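Local coordinates for protein virulence factor (Pectobacterium carotovorum, PDB 2W3Y) that acts as an S-palmitoylated virulence factor of a Drosophila pathogen and binds lipid vesicles, at residues F30-Y44 with S75-Y89. Numbering follows the deposited sequence.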
loop_
_atom_site.group_PDB
_atom_site.type_symbol
_atom_site.label_atom_id
_atom_site.label_comp_id
_atom_site.label_asym_id
_atom_site.label_seq_id
_atom_site.Cartn_x
_atom_site.Cartn_y
_atom_site.Cartn_z
ATOM N N PHE A 30 8.535 0.209 -16.945
ATOM C CA PHE A 30 9.651 0.187 -16.000
ATOM C C PHE A 30 9.528 -0.917 -14.951
ATOM O O PHE A 30 8.458 -1.138 -14.406
ATOM C CB PHE A 30 9.835 1.562 -15.378
ATOM C CG PHE A 30 10.084 2.647 -16.399
ATOM C CD1 PHE A 30 11.279 2.678 -17.126
ATOM C CD2 PHE A 30 9.115 3.610 -16.659
ATOM C CE1 PHE A 30 11.515 3.679 -18.089
ATOM C CE2 PHE A 30 9.342 4.624 -17.613
ATOM C CZ PHE A 30 10.538 4.649 -18.337
ATOM N N ASP A 31 10.635 -1.617 -14.701
ATOM C CA ASP A 31 10.697 -2.646 -13.651
ATOM C C ASP A 31 10.326 -2.069 -12.282
ATOM O O ASP A 31 10.669 -0.928 -11.978
ATOM C CB ASP A 31 12.096 -3.255 -13.579
ATOM C CG ASP A 31 12.437 -4.086 -14.803
ATOM O OD1 ASP A 31 11.503 -4.523 -15.510
ATOM O OD2 ASP A 31 13.650 -4.314 -15.047
ATOM N N ILE A 32 9.622 -2.855 -11.468
ATOM C CA ILE A 32 9.271 -2.430 -10.111
ATOM C C ILE A 32 10.116 -3.174 -9.097
ATOM O O ILE A 32 10.813 -4.130 -9.447
ATOM C CB ILE A 32 7.739 -2.555 -9.805
ATOM C CG1 ILE A 32 7.291 -4.030 -9.784
ATOM C CG2 ILE A 32 6.935 -1.665 -10.793
ATOM C CD1 ILE A 32 5.895 -4.264 -9.168
ATOM N N VAL A 33 10.080 -2.717 -7.851
ATOM C CA VAL A 33 10.857 -3.333 -6.809
ATOM C C VAL A 33 10.255 -4.717 -6.526
ATOM O O VAL A 33 9.048 -4.826 -6.292
ATOM C CB VAL A 33 10.895 -2.452 -5.549
ATOM C CG1 VAL A 33 11.541 -3.206 -4.361
ATOM C CG2 VAL A 33 11.607 -1.103 -5.858
ATOM N N PRO A 34 11.084 -5.776 -6.596
ATOM C CA PRO A 34 10.570 -7.140 -6.378
ATOM C C PRO A 34 9.921 -7.306 -5.003
ATOM O O PRO A 34 10.456 -6.825 -3.992
ATOM C CB PRO A 34 11.825 -8.013 -6.518
ATOM C CG PRO A 34 12.722 -7.188 -7.420
ATOM C CD PRO A 34 12.517 -5.788 -6.930
ATOM N N GLY A 35 8.772 -7.976 -4.978
ATOM C CA GLY A 35 7.959 -8.078 -3.766
ATOM C C GLY A 35 8.639 -8.821 -2.633
ATOM O O GLY A 35 8.440 -8.493 -1.471
ATOM N N LEU A 36 9.432 -9.836 -2.965
ATOM C CA LEU A 36 10.085 -10.618 -1.932
ATOM C C LEU A 36 11.540 -10.919 -2.290
ATOM O O LEU A 36 11.831 -11.450 -3.356
ATOM C CB LEU A 36 9.290 -11.901 -1.649
ATOM C CG LEU A 36 9.847 -12.930 -0.657
ATOM C CD1 LEU A 36 9.928 -12.333 0.744
ATOM C CD2 LEU A 36 8.998 -14.190 -0.664
ATOM N N SER A 37 12.441 -10.603 -1.365
ATOM C CA SER A 37 13.871 -10.649 -1.616
ATOM C C SER A 37 14.624 -10.977 -0.339
ATOM O O SER A 37 14.111 -10.781 0.767
ATOM C CB SER A 37 14.331 -9.267 -2.129
ATOM O OG SER A 37 15.714 -9.090 -1.949
ATOM N N LYS A 38 15.860 -11.449 -0.473
ATOM C CA LYS A 38 16.682 -11.584 0.725
ATOM C C LYS A 38 16.991 -10.224 1.399
ATOM O O LYS A 38 17.250 -10.167 2.599
ATOM C CB LYS A 38 17.940 -12.432 0.460
ATOM C CG LYS A 38 18.874 -11.909 -0.608
ATOM C CD LYS A 38 20.058 -12.890 -0.801
ATOM C CE LYS A 38 20.832 -13.105 0.500
ATOM N NZ LYS A 38 22.039 -13.938 0.286
ATOM N N ASP A 39 16.917 -9.139 0.625
ATOM C CA ASP A 39 17.169 -7.777 1.131
ATOM C C ASP A 39 15.962 -7.037 1.710
ATOM O O ASP A 39 16.109 -5.926 2.233
ATOM C CB ASP A 39 17.855 -6.936 0.051
ATOM C CG ASP A 39 19.266 -7.446 -0.262
ATOM O OD1 ASP A 39 19.907 -8.008 0.656
ATOM O OD2 ASP A 39 19.724 -7.300 -1.413
ATOM N N GLY A 40 14.780 -7.662 1.632
ATOM C CA GLY A 40 13.559 -7.083 2.170
ATOM C C GLY A 40 12.339 -7.443 1.331
ATOM O O GLY A 40 12.446 -8.111 0.306
ATOM N N ALA A 41 11.169 -7.003 1.776
ATOM C CA ALA A 41 9.942 -7.325 1.064
ATOM C C ALA A 41 9.087 -6.063 0.926
ATOM O O ALA A 41 9.109 -5.209 1.809
ATOM C CB ALA A 41 9.169 -8.414 1.818
ATOM N N VAL A 42 8.346 -5.954 -0.174
ATOM C CA VAL A 42 7.317 -4.924 -0.334
ATOM C C VAL A 42 6.015 -5.671 -0.573
ATOM O O VAL A 42 5.918 -6.426 -1.536
ATOM C CB VAL A 42 7.563 -4.019 -1.583
ATOM C CG1 VAL A 42 6.513 -2.911 -1.642
ATOM C CG2 VAL A 42 8.975 -3.462 -1.595
ATOM N N GLN A 43 5.031 -5.448 0.294
ATOM C CA GLN A 43 3.741 -6.088 0.202
ATOM C C GLN A 43 2.866 -5.153 -0.646
ATOM O O GLN A 43 2.522 -4.093 -0.205
ATOM C CB GLN A 43 3.181 -6.230 1.625
ATOM C CG GLN A 43 2.125 -7.260 1.807
ATOM C CD GLN A 43 2.714 -8.594 2.118
ATOM O OE1 GLN A 43 3.215 -8.831 3.234
ATOM N NE2 GLN A 43 2.680 -9.490 1.126
ATOM N N TYR A 44 2.549 -5.536 -1.876
ATOM C CA TYR A 44 1.693 -4.716 -2.743
ATOM C C TYR A 44 0.225 -5.067 -2.527
ATOM O O TYR A 44 -0.156 -6.216 -2.711
ATOM C CB TYR A 44 2.073 -4.928 -4.209
ATOM C CG TYR A 44 3.446 -4.437 -4.598
ATOM C CD1 TYR A 44 3.703 -3.059 -4.743
ATOM C CD2 TYR A 44 4.475 -5.333 -4.856
ATOM C CE1 TYR A 44 4.948 -2.596 -5.127
ATOM C CE2 TYR A 44 5.756 -4.866 -5.238
ATOM C CZ TYR A 44 5.965 -3.497 -5.354
ATOM O OH TYR A 44 7.187 -3.027 -5.743
ATOM N N SER A 75 6.930 2.679 -7.235
ATOM C CA SER A 75 7.834 1.544 -7.121
ATOM C C SER A 75 8.918 1.505 -8.198
ATOM O O SER A 75 10.063 1.164 -7.900
ATOM C CB SER A 75 7.061 0.224 -7.131
ATOM O OG SER A 75 7.969 -0.839 -6.918
ATOM N N ALA A 76 8.545 1.838 -9.436
ATOM C CA ALA A 76 9.490 1.868 -10.561
ATOM C C ALA A 76 10.562 2.969 -10.439
ATOM O O ALA A 76 11.742 2.716 -10.739
ATOM C CB ALA A 76 8.748 1.939 -11.894
ATOM N N ALA A 77 10.156 4.148 -9.959
ATOM C CA ALA A 77 11.077 5.254 -9.633
ATOM C C ALA A 77 12.099 4.861 -8.561
ATOM O O ALA A 77 13.298 5.118 -8.707
ATOM C CB ALA A 77 10.290 6.492 -9.186
ATOM N N VAL A 78 11.616 4.211 -7.502
ATOM C CA VAL A 78 12.455 3.710 -6.414
ATOM C C VAL A 78 13.476 2.695 -6.916
ATOM O O VAL A 78 14.652 2.800 -6.585
ATOM C CB VAL A 78 11.612 3.059 -5.271
ATOM C CG1 VAL A 78 12.519 2.234 -4.332
ATOM C CG2 VAL A 78 10.855 4.124 -4.501
ATOM N N ASN A 79 13.001 1.720 -7.696
ATOM C CA ASN A 79 13.827 0.687 -8.303
ATOM C C ASN A 79 14.993 1.243 -9.133
ATOM O O ASN A 79 16.136 0.772 -9.023
ATOM C CB ASN A 79 12.965 -0.206 -9.191
ATOM C CG ASN A 79 13.710 -1.434 -9.668
ATOM O OD1 ASN A 79 14.105 -2.279 -8.871
ATOM N ND2 ASN A 79 13.916 -1.530 -10.977
ATOM N N LYS A 80 14.675 2.236 -9.954
ATOM C CA LYS A 80 15.662 2.981 -10.719
ATOM C C LYS A 80 16.571 3.837 -9.820
ATOM O O LYS A 80 17.798 3.789 -9.950
ATOM C CB LYS A 80 14.961 3.856 -11.773
ATOM C CG LYS A 80 15.908 4.518 -12.790
ATOM C CD LYS A 80 16.882 3.512 -13.415
ATOM C CE LYS A 80 17.893 4.207 -14.317
ATOM N NZ LYS A 80 17.257 4.717 -15.570
ATOM N N LYS A 81 15.975 4.591 -8.903
ATOM C CA LYS A 81 16.730 5.529 -8.059
ATOM C C LYS A 81 17.673 4.848 -7.069
ATOM O O LYS A 81 18.742 5.385 -6.785
ATOM C CB LYS A 81 15.775 6.496 -7.334
ATOM C CG LYS A 81 16.430 7.566 -6.444
ATOM C CD LYS A 81 15.396 8.586 -5.976
ATOM C CE LYS A 81 15.951 9.530 -4.896
ATOM N NZ LYS A 81 17.089 10.343 -5.413
ATOM N N ALA A 82 17.279 3.686 -6.531
ATOM C CA ALA A 82 18.101 2.982 -5.540
ATOM C C ALA A 82 19.492 2.664 -6.103
ATOM O O ALA A 82 19.590 2.097 -7.179
ATOM C CB ALA A 82 17.404 1.677 -5.071
ATOM N N PRO A 83 20.564 3.058 -5.388
ATOM C CA PRO A 83 21.976 2.799 -5.786
ATOM C C PRO A 83 22.402 1.328 -5.683
ATOM O O PRO A 83 23.421 0.929 -6.262
ATOM C CB PRO A 83 22.789 3.611 -4.773
ATOM C CG PRO A 83 21.789 4.557 -4.099
ATOM C CD PRO A 83 20.466 3.841 -4.149
ATOM N N SER A 84 21.644 0.547 -4.926
ATOM C CA SER A 84 21.969 -0.851 -4.675
ATOM C C SER A 84 20.681 -1.593 -4.381
ATOM O O SER A 84 19.654 -0.977 -4.059
ATOM C CB SER A 84 22.908 -0.987 -3.470
ATOM O OG SER A 84 22.259 -0.543 -2.292
ATOM N N ASN A 85 20.736 -2.913 -4.494
ATOM C CA ASN A 85 19.559 -3.748 -4.242
ATOM C C ASN A 85 18.987 -3.523 -2.850
ATOM O O ASN A 85 17.779 -3.377 -2.697
ATOM C CB ASN A 85 19.863 -5.230 -4.490
ATOM C CG ASN A 85 18.598 -6.070 -4.558
ATOM O OD1 ASN A 85 17.827 -5.966 -5.500
ATOM N ND2 ASN A 85 18.376 -6.875 -3.549
ATOM N N LYS A 86 19.857 -3.464 -1.844
ATOM C CA LYS A 86 19.423 -3.230 -0.464
ATOM C C LYS A 86 18.588 -1.947 -0.303
ATOM O O LYS A 86 17.595 -1.913 0.424
ATOM C CB LYS A 86 20.639 -3.191 0.467
ATOM C CG LYS A 86 21.227 -4.541 0.757
ATOM C CD LYS A 86 22.409 -4.435 1.727
ATOM C CE LYS A 86 23.218 -5.723 1.737
ATOM N NZ LYS A 86 22.365 -6.866 2.139
ATOM N N GLU A 87 19.014 -0.897 -1.003
ATOM C CA GLU A 87 18.380 0.405 -0.935
ATOM C C GLU A 87 17.020 0.491 -1.630
ATOM O O GLU A 87 16.243 1.420 -1.356
ATOM C CB GLU A 87 19.344 1.478 -1.451
ATOM C CG GLU A 87 20.430 1.825 -0.435
ATOM C CD GLU A 87 21.504 2.733 -1.026
ATOM O OE1 GLU A 87 21.403 3.975 -0.865
ATOM O OE2 GLU A 87 22.435 2.201 -1.678
ATOM N N LYS A 88 16.704 -0.474 -2.496
ATOM C CA LYS A 88 15.305 -0.604 -2.997
ATOM C C LYS A 88 14.273 -0.790 -1.861
ATOM O O LYS A 88 13.090 -0.471 -2.020
ATOM C CB LYS A 88 15.159 -1.769 -3.994
ATOM C CG LYS A 88 15.949 -1.620 -5.266
ATOM C CD LYS A 88 15.876 -2.915 -6.088
ATOM C CE LYS A 88 17.002 -3.014 -7.102
ATOM N NZ LYS A 88 16.841 -2.083 -8.221
ATOM N N TYR A 89 14.728 -1.305 -0.723
ATOM C CA TYR A 89 13.869 -1.532 0.438
ATOM C C TYR A 89 14.104 -0.516 1.577
ATOM O O TYR A 89 13.727 -0.757 2.717
ATOM C CB TYR A 89 14.002 -2.994 0.913
ATOM C CG TYR A 89 13.748 -3.968 -0.224
ATOM C CD1 TYR A 89 12.448 -4.364 -0.545
ATOM C CD2 TYR A 89 14.805 -4.453 -0.999
ATOM C CE1 TYR A 89 12.208 -5.244 -1.600
ATOM C CE2 TYR A 89 14.579 -5.320 -2.078
ATOM C CZ TYR A 89 13.263 -5.714 -2.359
ATOM O OH TYR A 89 13.025 -6.546 -3.428
HETATM O O HOH W 1 12.574 0.918 -12.617
HETATM O O HOH W 2 15.403 -7.429 -4.938
HETATM O O HOH W 3 17.255 -3.447 2.673
HETATM O O HOH W 4 22.091 -9.520 0.679
#
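The tight hairpin S37-G40, a type I turn joining strands 36-37 and 40-49, and the loop before it pack on the C-terminal end of helix 57-81 and the connection that follows, with Y89 of that connection set between V33-P34 of the loop and G40-V42 of the strand. The Y89 ring lies over G40: CA of G40 stands 4.1 Å from the ring centroid, 19° off its normal, a CH-pi contact. At the rim of the ring, Y89 OH donates to P34 O at 2.6 Å, 26° out of the carbonyl plane. V33 CG1 packs obliquely against Y89 CE1 at 3.5 Å.

A second node is S75 OG, held anti to its own backbone N (chi1 -176°). It accepts V33 N at 3.0 Å and donates to Y44 OH at 2.6 Å; Y44 OH in turn donates to V33 O, in the carbonyl plane. These linked bonds satisfy both backbone polar groups of buried V33.

At the hairpin tip D39 divides its carboxylate: N85 ND2 meets OD2 at 2.6 Å on the anti side, and K86 NZ forms a salt bridge to OD1 from above the plane. The chemistry therefore grades from a buried relay of hydroxyls at the helix, presumably uncharged, to a hydrated charge pair, bridged by one water, at the turn.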